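Side-chain contacts in phosphosugar isomerase (Escherichia coli O6:H1, PDB 5UQI), which probably interconverts arabinose-5-phosphate and ribulose-5-phosphate through its sugar isomerase (SIS) domain, and holds arabinose-5-phosphate in its ligand pocket: residues Ser30-Leu35 against Asp166-Ala171; Lys37-Cys42 against Tyr119-Thr124; Pro142-Ala147 against Pro154-Thr159. One frame throughout, in Å; residues are numbered along the deposited sequence.

Interaction 1. Residues Ser30-Leu35 against Asp166-Ala171; sequences SEFANL and DAVALA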
ATOM      1  N   SER A  30       9.876  -9.277   8.347  1.00 24.14           N
ATOM      2  CA  SER A  30       9.966 -10.752   8.075  1.00 27.18           C
ATOM      3  C   SER A  30       9.142 -11.261   6.911  1.00 28.76           C
ATOM      4  O   SER A  30       9.647 -12.050   6.082  1.00 31.52           O
ATOM      5  CB  SER A  30       9.620 -11.514   9.351  1.00 30.59           C
ATOM      6  OG  SER A  30      10.641 -11.187  10.280  1.00 40.48           O
ATOM      7  N   GLU A  31       7.900 -10.770   6.810  1.00 22.14           N
ATOM      8  CA  GLU A  31       6.976 -11.278   5.774  1.00 22.76           C
ATOM      9  C   GLU A  31       7.211 -10.679   4.395  1.00 22.69           C
ATOM     10  O   GLU A  31       6.549 -11.054   3.442  1.00 22.43           O
ATOM     11  CB  GLU A  31       5.504 -11.068   6.235  1.00 24.05           C
ATOM     12  CG  GLU A  31       5.004  -9.638   6.363  1.00 24.82           C
ATOM     13  CD  GLU A  31       5.440  -8.840   7.615  1.00 30.80           C
ATOM     14  OE1 GLU A  31       6.644  -8.812   7.951  1.00 38.38           O
ATOM     15  OE2 GLU A  31       4.613  -8.168   8.277  1.00 27.58           O
ATOM     16  N   PHE A  32       8.184  -9.792   4.277  1.00 22.25           N
ATOM     17  CA  PHE A  32       8.431  -9.161   2.938  1.00 21.36           C
ATOM     18  C   PHE A  32       8.989 -10.080   1.896  1.00 21.46           C
ATOM     19  O   PHE A  32       8.725  -9.891   0.691  1.00 20.95           O
ATOM     20  CB  PHE A  32       9.236  -7.879   3.053  1.00 22.33           C
ATOM     21  CG  PHE A  32       8.390  -6.712   3.490  1.00 22.91           C
ATOM     22  CD1 PHE A  32       7.825  -6.650   4.750  1.00 22.59           C
ATOM     23  CD2 PHE A  32       8.070  -5.734   2.578  1.00 27.84           C
ATOM     24  CE1 PHE A  32       7.045  -5.573   5.163  1.00 24.44           C
ATOM     25  CE2 PHE A  32       7.231  -4.684   2.970  1.00 26.93           C
ATOM     26  CZ  PHE A  32       6.758  -4.595   4.252  1.00 26.09           C
ATOM     27  N   ALA A  33       9.747 -11.104   2.315  1.00 22.22           N
ATOM     28  CA  ALA A  33      10.188 -12.066   1.335  1.00 22.34           C
ATOM     29  C   ALA A  33       9.005 -12.835   0.768  1.00 22.23           C
ATOM     30  O   ALA A  33       8.918 -13.035  -0.454  1.00 22.46           O
ATOM     31  CB  ALA A  33      11.214 -13.006   1.968  1.00 23.36           C
ATOM     32  N   ASN A  34       8.083 -13.280   1.641  1.00 23.55           N
ATOM     33  CA  ASN A  34       6.880 -13.956   1.161  1.00 22.79           C
ATOM     34  C   ASN A  34       6.053 -13.001   0.276  1.00 20.27           C
ATOM     35  O   ASN A  34       5.527 -13.442  -0.748  1.00 21.56           O
ATOM     36  CB  ASN A  34       6.006 -14.407   2.310  1.00 27.14           C
ATOM     37  CG  ASN A  34       6.514 -15.675   2.915  1.00 34.57           C
ATOM     38  OD1 ASN A  34       7.280 -16.425   2.283  1.00 36.89           O
ATOM     39  ND2 ASN A  34       6.115 -15.921   4.123  1.00 35.52           N
ATOM     40  N   LEU A  35       6.043 -11.712   0.629  1.00 19.74           N
ATOM     41  CA  LEU A  35       5.293 -10.727  -0.203  1.00 18.63           C
ATOM     42  C   LEU A  35       5.857 -10.702  -1.631  1.00 18.31           C
ATOM     43  O   LEU A  35       5.108 -10.782  -2.640  1.00 18.49           O
ATOM     44  CB  LEU A  35       5.314  -9.359   0.487  1.00 17.49           C
ATOM     45  CG  LEU A  35       4.717  -8.207  -0.370  1.00 19.46           C
ATOM     46  CD1 LEU A  35       3.210  -8.467  -0.605  1.00 19.88           C
ATOM     47  CD2 LEU A  35       4.922  -6.902   0.353  1.00 19.25           C
ATOM     48  N   ASP A 166       6.782   1.600  -2.642  1.00 14.35           N
ATOM     49  CA  ASP A 166       7.750   1.984  -3.671  1.00 14.29           C
ATOM     50  C   ASP A 166       8.937   0.984  -3.662  1.00 15.28           C
ATOM     51  O   ASP A 166       9.376   0.544  -4.754  1.00 15.78           O
ATOM     52  CB  ASP A 166       8.365   3.343  -3.437  1.00 15.55           C
ATOM     53  CG  ASP A 166       7.516   4.529  -3.884  1.00 19.18           C
ATOM     54  OD1 ASP A 166       6.478   4.346  -4.511  1.00 20.79           O
ATOM     55  OD2 ASP A 166       8.021   5.692  -3.575  1.00 20.57           O
ATOM     56  N   ALA A 167       9.391   0.640  -2.448  1.00 15.63           N
ATOM     57  CA  ALA A 167      10.556  -0.266  -2.346  1.00 15.78           C
ATOM     58  C   ALA A 167      10.196  -1.656  -2.861  1.00 16.24           C
ATOM     59  O   ALA A 167      10.999  -2.278  -3.542  1.00 16.69           O
ATOM     60  CB  ALA A 167      11.027  -0.354  -0.898  1.00 16.23           C
ATOM     61  N   VAL A 168       8.984  -2.156  -2.538  1.00 16.09           N
ATOM     62  CA  VAL A 168       8.508  -3.407  -3.095  1.00 15.87           C
ATOM     63  C   VAL A 168       8.473  -3.369  -4.613  1.00 15.41           C
ATOM     64  O   VAL A 168       8.952  -4.271  -5.307  1.00 17.42           O
ATOM     65  CB  VAL A 168       7.162  -3.802  -2.474  1.00 15.51           C
ATOM     66  CG1 VAL A 168       6.614  -5.021  -3.204  1.00 17.50           C
ATOM     67  CG2 VAL A 168       7.354  -4.021  -0.956  1.00 16.09           C
ATOM     68  N   ALA A 169       7.885  -2.299  -5.180  1.00 14.11           N
ATOM     69  CA  ALA A 169       7.821  -2.153  -6.612  1.00 12.56           C
ATOM     70  C   ALA A 169       9.237  -2.193  -7.229  1.00 14.97           C
ATOM     71  O   ALA A 169       9.421  -2.861  -8.241  1.00 15.61           O
ATOM     72  CB  ALA A 169       7.145  -0.770  -6.959  1.00 13.75           C
ATOM     73  N   LEU A 170      10.154  -1.430  -6.633  1.00 15.54           N
ATOM     74  CA  LEU A 170      11.522  -1.361  -7.205  1.00 15.20           C
ATOM     75  C   LEU A 170      12.262  -2.685  -7.062  1.00 17.35           C
ATOM     76  O   LEU A 170      13.010  -3.040  -7.995  1.00 18.28           O
ATOM     77  CB  LEU A 170      12.316  -0.203  -6.612  1.00 16.61           C
ATOM     78  CG  LEU A 170      11.749   1.175  -7.038  1.00 21.06           C
ATOM     79  CD1 LEU A 170      12.414   2.314  -6.244  1.00 20.77           C
ATOM     80  CD2 LEU A 170      11.778   1.435  -8.533  1.00 22.29           C
ATOM     81  N   ALA A 171      12.016  -3.429  -5.971  1.00 17.70           N
ATOM     82  CA  ALA A 171      12.672  -4.747  -5.823  1.00 18.20           C
ATOM     83  C   ALA A 171      12.108  -5.714  -6.856  1.00 18.81           C
ATOM     84  O   ALA A 171      12.853  -6.387  -7.527  1.00 20.11           O
ATOM     85  CB  ALA A 171      12.429  -5.271  -4.431  1.00 18.45           C
TER
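Helix-to-helix packing over one face of the parallel sheet of the SIS domain brings F32 and L35, on the first turn of helix 32-41, against V168 of helix 156-175. The two helices come from distant parts of the chain, and here they meet through hydrocarbon alone, V168 supplying the one touching side chain of its segment. Its CG2 methyl lies 4.0 Å from F32 CE2 and also 4.0 Å from L35 CD2, so one branch of the valine is shared by two residues of the facing helix. The methyl stands at the edge of the F32 ring, close to the ring plane. With CG1 anti to its own backbone N (chi1 173°), V168 sends CG2 beside that N, and both partners run across the valine side chain at about a right angle.

F32 and L35 are three residues apart, so the helical turn places both on the side facing V168. They also touch each other, L35 CD2 lying 4.0 Å from F32 CD2, and the three groups thus form a compact triangle. L35 also touches L137 and V139 of the edge strand 137-140, and F32 rests on V139. I36 and L39, farther along helix 32-41, continue the packing around V168.

Each residue type fits its position: a flat ring covers the partly exposed start of the helix, a branched leucine fills the buried angle above the sheet, and a short beta-branched valine lets the helix backbones approach, the CA atoms of F32 and V168 being 8.3 Å apart. The joint is purely van der Waals and hydrophobic, which implies that shape and exclusion of water, not directed bonds, hold the first turn of helix 32-41 against the middle of helix 156-175.

Interaction 2. Residues Lys37-Cys42 against Tyr119-Thr124; sequences KVLQSC and YLISFT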
ATOM      1  N   LYS A  37       7.642 -13.033  -3.219  1.00 21.16           N
ATOM      2  CA  LYS A  37       7.327 -14.284  -3.894  1.00 22.01           C
ATOM      3  C   LYS A  37       5.913 -14.400  -4.400  1.00 21.55           C
ATOM      4  O   LYS A  37       5.713 -14.828  -5.513  1.00 22.23           O
ATOM      5  CB  LYS A  37       7.670 -15.450  -2.966  1.00 22.88           C
ATOM      6  CG  LYS A  37       9.154 -15.470  -2.641  1.00 29.20           C
ATOM      7  CD  LYS A  37       9.491 -16.588  -1.663  1.00 32.02           C
ATOM      8  CE  LYS A  37      10.927 -16.460  -1.201  1.00 37.14           C
ATOM      9  NZ  LYS A  37      11.181 -17.487  -0.154  1.00 42.35           N
ATOM     10  N   VAL A  38       4.933 -13.985  -3.595  1.00 19.68           N
ATOM     11  CA  VAL A  38       3.510 -14.003  -4.012  1.00 19.46           C
ATOM     12  C   VAL A  38       3.347 -13.077  -5.202  1.00 18.77           C
ATOM     13  O   VAL A  38       2.737 -13.453  -6.194  1.00 19.37           O
ATOM     14  CB  VAL A  38       2.537 -13.553  -2.919  1.00 20.54           C
ATOM     15  CG1 VAL A  38       1.120 -13.371  -3.469  1.00 22.27           C
ATOM     16  CG2 VAL A  38       2.514 -14.540  -1.740  1.00 21.71           C
ATOM     17  N   LEU A  39       3.897 -11.857  -5.092  1.00 18.90           N
ATOM     18  CA  LEU A  39       3.802 -10.927  -6.237  1.00 18.76           C
ATOM     19  C   LEU A  39       4.472 -11.414  -7.520  1.00 19.35           C
ATOM     20  O   LEU A  39       3.950 -11.226  -8.621  1.00 21.72           O
ATOM     21  CB  LEU A  39       4.197  -9.489  -5.872  1.00 16.15           C
ATOM     22  CG  LEU A  39       3.303  -8.924  -4.749  1.00 17.87           C
ATOM     23  CD1 LEU A  39       3.915  -7.602  -4.239  1.00 18.78           C
ATOM     24  CD2 LEU A  39       1.837  -8.637  -5.196  1.00 18.78           C
ATOM     25  N   GLN A  40       5.599 -12.124  -7.366  1.00 19.68           N
ATOM     26  CA  GLN A  40       6.284 -12.670  -8.539  1.00 22.44           C
ATOM     27  C   GLN A  40       5.480 -13.754  -9.244  1.00 21.97           C
ATOM     28  O   GLN A  40       5.663 -13.977 -10.447  1.00 24.97           O
ATOM     29  CB  GLN A  40       7.625 -13.256  -8.088  1.00 19.73           C
ATOM     30  CG  GLN A  40       8.672 -12.172  -7.849  1.00 23.15           C
ATOM     31  CD  GLN A  40      10.024 -12.745  -7.457  1.00 26.18           C
ATOM     32  OE1 GLN A  40      10.102 -13.675  -6.670  1.00 27.59           O
ATOM     33  NE2 GLN A  40      11.084 -12.136  -7.958  1.00 31.81           N
ATOM     34  N   SER A  41       4.624 -14.425  -8.475  1.00 22.20           N
ATOM     35  CA  SER A  41       3.803 -15.529  -8.936  1.00 23.25           C
ATOM     36  C   SER A  41       2.567 -15.036  -9.651  1.00 24.23           C
ATOM     37  O   SER A  41       1.909 -15.814 -10.371  1.00 24.72           O
ATOM     38  CB  SER A  41       3.416 -16.456  -7.763  1.00 24.40           C
ATOM     39  OG  SER A  41       2.312 -15.956  -6.991  1.00 32.30           O
ATOM     40  N   CYS A  42       2.245 -13.736  -9.506  1.00 21.78           N
ATOM     41  CA  CYS A  42       0.987 -13.219 -10.062  1.00 22.75           C
ATOM     42  C   CYS A  42       0.973 -13.343 -11.572  1.00 21.89           C
ATOM     43  O   CYS A  42       1.867 -12.820 -12.237  1.00 24.11           O
ATOM     44  CB  CYS A  42       0.789 -11.780  -9.576  1.00 21.31           C
ATOM     45  SG  CYS A  42      -0.714 -11.008 -10.208  1.00 22.61           S
ATOM     46  N   TYR A 119      -6.150 -14.357  -4.284  1.00 16.41           N
ATOM     47  CA  TYR A 119      -5.208 -14.238  -3.190  1.00 15.12           C
ATOM     48  C   TYR A 119      -5.207 -12.796  -2.688  1.00 16.68           C
ATOM     49  O   TYR A 119      -5.130 -11.864  -3.526  1.00 17.26           O
ATOM     50  CB  TYR A 119      -3.823 -14.602  -3.725  1.00 17.40           C
ATOM     51  CG  TYR A 119      -2.842 -14.855  -2.625  1.00 17.85           C
ATOM     52  CD1 TYR A 119      -2.156 -13.848  -2.008  1.00 17.31           C
ATOM     53  CD2 TYR A 119      -2.637 -16.155  -2.138  1.00 20.01           C
ATOM     54  CE1 TYR A 119      -1.272 -14.059  -0.961  1.00 19.20           C
ATOM     55  CE2 TYR A 119      -1.762 -16.360  -1.095  1.00 18.39           C
ATOM     56  CZ  TYR A 119      -1.061 -15.340  -0.517  1.00 20.68           C
ATOM     57  OH  TYR A 119      -0.160 -15.548   0.533  1.00 23.15           O
ATOM     58  N   LEU A 120      -5.422 -12.633  -1.391  1.00 15.55           N
ATOM     59  CA  LEU A 120      -5.599 -11.306  -0.763  1.00 14.29           C
ATOM     60  C   LEU A 120      -4.421 -10.997   0.114  1.00 16.09           C
ATOM     61  O   LEU A 120      -4.061 -11.749   0.994  1.00 15.87           O
ATOM     62  CB  LEU A 120      -6.899 -11.222   0.064  1.00 14.51           C
ATOM     63  CG  LEU A 120      -8.173 -11.678  -0.656  1.00 15.96           C
ATOM     64  CD1 LEU A 120      -9.307 -11.550   0.391  1.00 17.23           C
ATOM     65  CD2 LEU A 120      -8.433 -10.876  -1.964  1.00 17.43           C
ATOM     66  N   ILE A 121      -3.848  -9.785  -0.056  1.00 13.19           N
ATOM     67  CA  ILE A 121      -2.760  -9.291   0.758  1.00 14.44           C
ATOM     68  C   ILE A 121      -3.269  -8.037   1.450  1.00 14.91           C
ATOM     69  O   ILE A 121      -3.949  -7.240   0.810  1.00 15.53           O
ATOM     70  CB  ILE A 121      -1.575  -8.892  -0.184  1.00 15.09           C
ATOM     71  CG1 ILE A 121      -1.043 -10.184  -0.847  1.00 15.90           C
ATOM     72  CG2 ILE A 121      -0.464  -8.178   0.588  1.00 15.89           C
ATOM     73  CD1 ILE A 121      -0.098  -9.838  -1.993  1.00 15.78           C
ATOM     74  N   SER A 122      -2.964  -7.849   2.718  1.00 13.39           N
ATOM     75  CA  SER A 122      -3.313  -6.616   3.397  1.00 14.28           C
ATOM     76  C   SER A 122      -2.069  -5.846   3.814  1.00 13.62           C
ATOM     77  O   SER A 122      -1.061  -6.433   4.184  1.00 13.61           O
ATOM     78  CB  SER A 122      -4.216  -6.808   4.633  1.00 14.73           C
ATOM     79  OG  SER A 122      -3.489  -7.655   5.612  1.00 17.94           O
ATOM     80  N   PHE A 123      -2.127  -4.503   3.716  1.00 13.24           N
ATOM     81  CA  PHE A 123      -1.135  -3.664   4.349  1.00 14.09           C
ATOM     82  C   PHE A 123      -1.843  -2.896   5.437  1.00 14.35           C
ATOM     83  O   PHE A 123      -2.699  -2.007   5.139  1.00 15.22           O
ATOM     84  CB  PHE A 123      -0.626  -2.603   3.312  1.00 15.82           C
ATOM     85  CG  PHE A 123       0.325  -3.100   2.215  1.00 16.03           C
ATOM     86  CD1 PHE A 123       0.603  -4.441   1.956  1.00 16.55           C
ATOM     87  CD2 PHE A 123       0.885  -2.138   1.318  1.00 19.29           C
ATOM     88  CE1 PHE A 123       1.481  -4.821   0.954  1.00 17.52           C
ATOM     89  CE2 PHE A 123       1.727  -2.534   0.279  1.00 18.50           C
ATOM     90  CZ  PHE A 123       2.056  -3.858   0.106  1.00 20.84           C
ATOM     91  N   THR A 124      -1.544  -3.164   6.728  1.00 14.76           N
ATOM     92  CA  THR A 124      -2.211  -2.525   7.874  1.00 15.28           C
ATOM     93  C   THR A 124      -1.186  -2.351   8.977  1.00 16.11           C
ATOM     94  O   THR A 124      -0.105  -2.944   8.874  1.00 17.45           O
ATOM     95  CB  THR A 124      -3.420  -3.336   8.437  1.00 17.81           C
ATOM     96  OG1 THR A 124      -2.947  -4.436   9.255  1.00 16.34           O
ATOM     97  CG2 THR A 124      -4.331  -3.915   7.295  1.00 16.37           C
TER
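V38 and Y119 are brought together by matching first torsions, each with a branch anti to its backbone N: CG1 in V38 (chi1 171°) and the ring in Y119 (chi1 -165°). The two side chains therefore extend from opposite directions until V38 CG1 lies 3.5 Å from Y119 CE1. The other valine branch is used too, for V38 CG2 sits 3.7 Å from Y119 OH. The methyls follow the ring toward its hydroxyl, CG1 near CD1 and CE1, CG2 near CZ and OH, meeting it at a slant.

I121, two residues beyond Y119, faces the same helix. Its chain is extended at chi2 (168°), which carries CD1 out from the sheet to lie between two residues of helix 32-41, 4.0 Å from V38 CG1 and 3.9 Å from L39 CD2. L39 and I121 cross obliquely, methyl against methyl. Within its own segment I121 also lays CG1 in plane with the Y119 ring, at its edge, so that tyrosine and isoleucine offer V38 a continuous apolar surface.

Strand 120-124 runs between strands 93-97 and 137-140, and I121 leans on V93 and V139 of these neighbours while L39 passes on to V168 and L172 of helix 156-175. The contact is thus the seating of the last turn of helix 32-41 on the sheet. That turn is finished by S41, whose OG donates to V38 O at 2.7 Å, a short side chain folding back to satisfy a carbonyl near the helix end.

Beta-branched I121 suits the strand, and V38 gives the helix two methyls for the tyrosine, which, partly exposed at the border, combines an apolar ring with a polar hydroxyl. Dispersion and water exclusion bind helix to strand, and the single short polar bond serves the helix itself, not the joint.

Interaction 3. Residues Pro142-Ala147 against Pro154-Thr159; sequences PVKSEA and PSCSST. With A5P (arabinose-5-phosphate), chain B.
Hydrogen bonds join the E146 carboxylate to S155 and S157. E146 OE1 accepts S157 N at 2.9 Å, on the syn side and nearly straight (164°), and S155 N at 3.0 Å, from above the carboxylate plane. E146 OE2 uses its syn lone pair for S157 OG at 2.7 Å. Three bonds thus grip the carboxylate and fix its rotation. With CG anti to the carbonyl carbon (chi1 -61°), a bend at chi2 (-68°) folds the glutamate over the start of helix 156-175, where a carboxylate would be expected to favour N-H groups. A147 N donates to S155 OG at 2.9 Å, an oxygen that also bonds A153 O.

The apolar contacts are lighter. V143 CG1 rests on C156 CB at 4.0 Å, and A147 CB on C156 SG at 3.9 Å; small A147 and C156 let the loop lie close to the helix start. S145 O is buried without a polar partner.

At the ligand, P154 CG lies 3.2 Å from O1 of arabinose-5-phosphate, in a pocket that K53, S54 and N99 help line. The E146 and A147 bonds tie the loop following strand 137-140 to the start of helix 156-175, with helix 3-25 packed on C156 and K144 through A20, and helix 52-67 against P154 and S158.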
ATOM      1  N   PRO A 142       4.071  -1.142  10.835  1.00 32.41           N
ATOM      2  CA  PRO A 142       3.777  -0.499  12.108  1.00 37.76           C
ATOM      3  C   PRO A 142       3.948   1.035  12.006  1.00 31.92           C
ATOM      4  O   PRO A 142       4.928   1.533  11.417  1.00 35.21           O
ATOM      5  CB  PRO A 142       4.809  -1.135  13.059  1.00 37.50           C
ATOM      6  CG  PRO A 142       5.978  -1.435  12.178  1.00 37.47           C
ATOM      7  CD  PRO A 142       5.436  -1.714  10.798  1.00 32.98           C
ATOM      8  N   VAL A 143       2.956   1.750  12.515  1.00 33.69           N
ATOM      9  CA  VAL A 143       2.995   3.200  12.589  1.00 34.91           C
ATOM     10  C   VAL A 143       2.497   3.579  13.979  1.00 38.31           C
ATOM     11  O   VAL A 143       1.326   3.380  14.296  1.00 42.53           O
ATOM     12  CB  VAL A 143       2.118   3.869  11.495  1.00 39.86           C
ATOM     13  CG1 VAL A 143       2.203   5.401  11.606  1.00 39.63           C
ATOM     14  CG2 VAL A 143       2.495   3.375  10.079  1.00 37.35           C
ATOM     15  N   LYS A 144       3.411   4.112  14.776  1.00 36.33           N
ATOM     16  CA  LYS A 144       3.210   4.506  16.184  1.00 46.19           C
ATOM     17  C   LYS A 144       2.161   5.598  16.404  1.00 45.72           C
ATOM     18  O   LYS A 144       1.282   5.483  17.282  1.00 44.37           O
ATOM     19  CB  LYS A 144       4.570   4.963  16.789  1.00 50.10           C
ATOM     20  CG  LYS A 144       5.651   5.471  15.786  1.00 62.19           C
ATOM     21  CD  LYS A 144       5.525   6.949  15.314  1.00 63.27           C
ATOM     22  CE  LYS A 144       6.812   7.503  14.673  1.00 60.69           C
ATOM     23  NZ  LYS A 144       6.795   8.954  14.267  1.00 56.10           N
ATOM     24  N   SER A 145       2.286   6.668  15.620  1.00 39.89           N
ATOM     25  CA  SER A 145       1.523   7.900  15.778  1.00 38.49           C
ATOM     26  C   SER A 145       1.464   8.589  14.414  1.00 39.17           C
ATOM     27  O   SER A 145       2.228   8.250  13.501  1.00 43.12           O
ATOM     28  CB  SER A 145       2.254   8.838  16.742  1.00 42.80           C
ATOM     29  OG  SER A 145       1.392   9.890  17.163  1.00 54.26           O
ATOM     30  N   GLU A 146       0.585   9.569  14.295  1.00 35.94           N
ATOM     31  CA  GLU A 146       0.649  10.502  13.149  1.00 34.98           C
ATOM     32  C   GLU A 146       1.495  11.713  13.504  1.00 37.60           C
ATOM     33  O   GLU A 146       1.954  11.817  14.641  1.00 34.54           O
ATOM     34  CB  GLU A 146      -0.745  10.904  12.671  1.00 35.49           C
ATOM     35  CG  GLU A 146      -1.587   9.718  12.185  1.00 28.86           C
ATOM     36  CD  GLU A 146      -1.116   9.030  10.898  1.00 29.64           C
ATOM     37  OE1 GLU A 146      -0.037   9.381  10.302  1.00 28.20           O
ATOM     38  OE2 GLU A 146      -1.857   8.102  10.494  1.00 28.07           O
ATOM     39  N   ALA A 147       1.737  12.601  12.534  1.00 32.18           N
ATOM     40  CA  ALA A 147       2.672  13.714  12.747  1.00 30.00           C
ATOM     41  C   ALA A 147       2.019  14.886  13.460  1.00 32.53           C
ATOM     42  O   ALA A 147       2.732  15.726  14.010  1.00 37.28           O
ATOM     43  CB  ALA A 147       3.286  14.157  11.404  1.00 31.51           C
ATOM     44  N   PRO A 154      -3.593  11.288   8.558  1.00 26.75           N
ATOM     45  CA  PRO A 154      -2.607  10.420   7.880  1.00 27.31           C
ATOM     46  C   PRO A 154      -1.457  11.217   7.287  1.00 27.29           C
ATOM     47  O   PRO A 154      -1.644  12.124   6.411  1.00 29.22           O
ATOM     48  CB  PRO A 154      -3.435   9.745   6.759  1.00 25.49           C
ATOM     49  CG  PRO A 154      -4.787   9.640   7.377  1.00 28.51           C
ATOM     50  CD  PRO A 154      -4.978  10.897   8.196  1.00 27.17           C
ATOM     51  N   SER A 155      -0.267  10.922   7.796  1.00 26.48           N
ATOM     52  CA  SER A 155       0.909  11.747   7.484  1.00 24.52           C
ATOM     53  C   SER A 155       2.022  10.750   7.664  1.00 25.55           C
ATOM     54  O   SER A 155       2.512  10.195   6.667  1.00 25.86           O
ATOM     55  CB  SER A 155       1.008  12.939   8.468  1.00 27.80           C
ATOM     56  OG  SER A 155       0.702  12.438   9.782  1.00 28.08           O
ATOM     57  N   CYS A 156       2.348  10.408   8.918  1.00 25.32           N
ATOM     58  CA  CYS A 156       3.318   9.334   9.114  1.00 25.20           C
ATOM     59  C   CYS A 156       2.807   8.047   8.399  1.00 25.79           C
ATOM     60  O   CYS A 156       3.609   7.394   7.736  1.00 25.77           O
ATOM     61  CB  CYS A 156       3.526   9.032  10.571  1.00 26.05           C
ATOM     62  SG  CYS A 156       4.289  10.437  11.409  1.00 32.21           S
ATOM     63  N   SER A 157       1.534   7.672   8.559  1.00 24.67           N
ATOM     64  CA  SER A 157       1.120   6.353   8.035  1.00 22.40           C
ATOM     65  C   SER A 157       1.081   6.327   6.487  1.00 20.90           C
ATOM     66  O   SER A 157       1.575   5.349   5.896  1.00 19.65           O
ATOM     67  CB  SER A 157      -0.223   5.926   8.557  1.00 26.67           C
ATOM     68  OG  SER A 157      -1.151   6.934   8.196  1.00 24.23           O
ATOM     69  N   SER A 158       0.506   7.344   5.846  1.00 21.12           N
ATOM     70  CA  SER A 158       0.423   7.364   4.382  1.00 19.29           C
ATOM     71  C   SER A 158       1.820   7.435   3.787  1.00 19.27           C
ATOM     72  O   SER A 158       2.090   6.786   2.758  1.00 18.71           O
ATOM     73  CB  SER A 158      -0.498   8.551   3.941  1.00 22.10           C
ATOM     74  OG  SER A 158      -0.128   9.737   4.704  1.00 27.17           O
ATOM     75  N   THR A 159       2.715   8.187   4.407  1.00 17.58           N
ATOM     76  CA  THR A 159       4.066   8.266   3.887  1.00 16.19           C
ATOM     77  C   THR A 159       4.792   6.951   4.086  1.00 17.46           C
ATOM     78  O   THR A 159       5.466   6.545   3.179  1.00 16.70           O
ATOM     79  CB  THR A 159       4.882   9.416   4.541  1.00 20.06           C
ATOM     80  OG1 THR A 159       4.273  10.646   4.078  1.00 23.02           O
ATOM     81  CG2 THR A 159       6.395   9.389   4.165  1.00 21.63           C
TER
HETATM   82  C1  A5P B 201      -8.887   9.609   6.880  1.00 33.95           C
HETATM   83  O1  A5P B 201      -7.925  10.011   7.386  1.00 50.38           O
HETATM   84  C2  A5P B 201      -8.714   8.909   5.611  1.00 40.17           C
HETATM   85  O2  A5P B 201      -8.101   9.660   4.612  1.00 39.16           O
HETATM   86  C3  A5P B 201      -8.019   7.684   6.025  1.00 36.35           C
HETATM   87  O3  A5P B 201      -6.928   7.313   5.174  1.00 37.71           O
HETATM   88  C4  A5P B 201      -9.270   6.858   5.877  1.00 32.00           C
HETATM   89  O4  A5P B 201     -10.141   7.095   6.970  1.00 31.97           O
HETATM   90  C5  A5P B 201      -8.987   5.391   5.760  1.00 33.87           C
HETATM   91  O5  A5P B 201      -8.424   4.959   6.941  1.00 27.00           O
HETATM   92  P   A5P B 201      -7.633   3.575   6.834  1.00 27.07           P
HETATM   93  O1P A5P B 201      -6.251   3.814   6.201  1.00 20.62           O
HETATM   94  O2P A5P B 201      -7.513   3.158   8.393  1.00 24.90           O
HETATM   95  O3P A5P B 201      -8.391   2.700   5.971  1.00 26.98           O

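After the N-terminal helix 3-25, helix 32-41 takes part in two contacts: its first turn opens interaction 1 and its last turn interaction 2. Interaction 2 closes after 76 intervening residues, at strand 120-124. The chain then continues to strand 137-140 and the loop where interaction 3 opens and shuts across only six residues. Interaction 1 closes last, farther along helix 156-175, so interactions 2 and 3 both nest within it, in series. Interactions 1 and 2 touch, as at L35 CD1 and I121 CD1, 3.8 Å apart, joining helix 156-175 to helix 32-41 and the latter to the sheet; interaction 3 ties the loop after strand 137-140 to the start of helix 156-175, beside the ligand pocket.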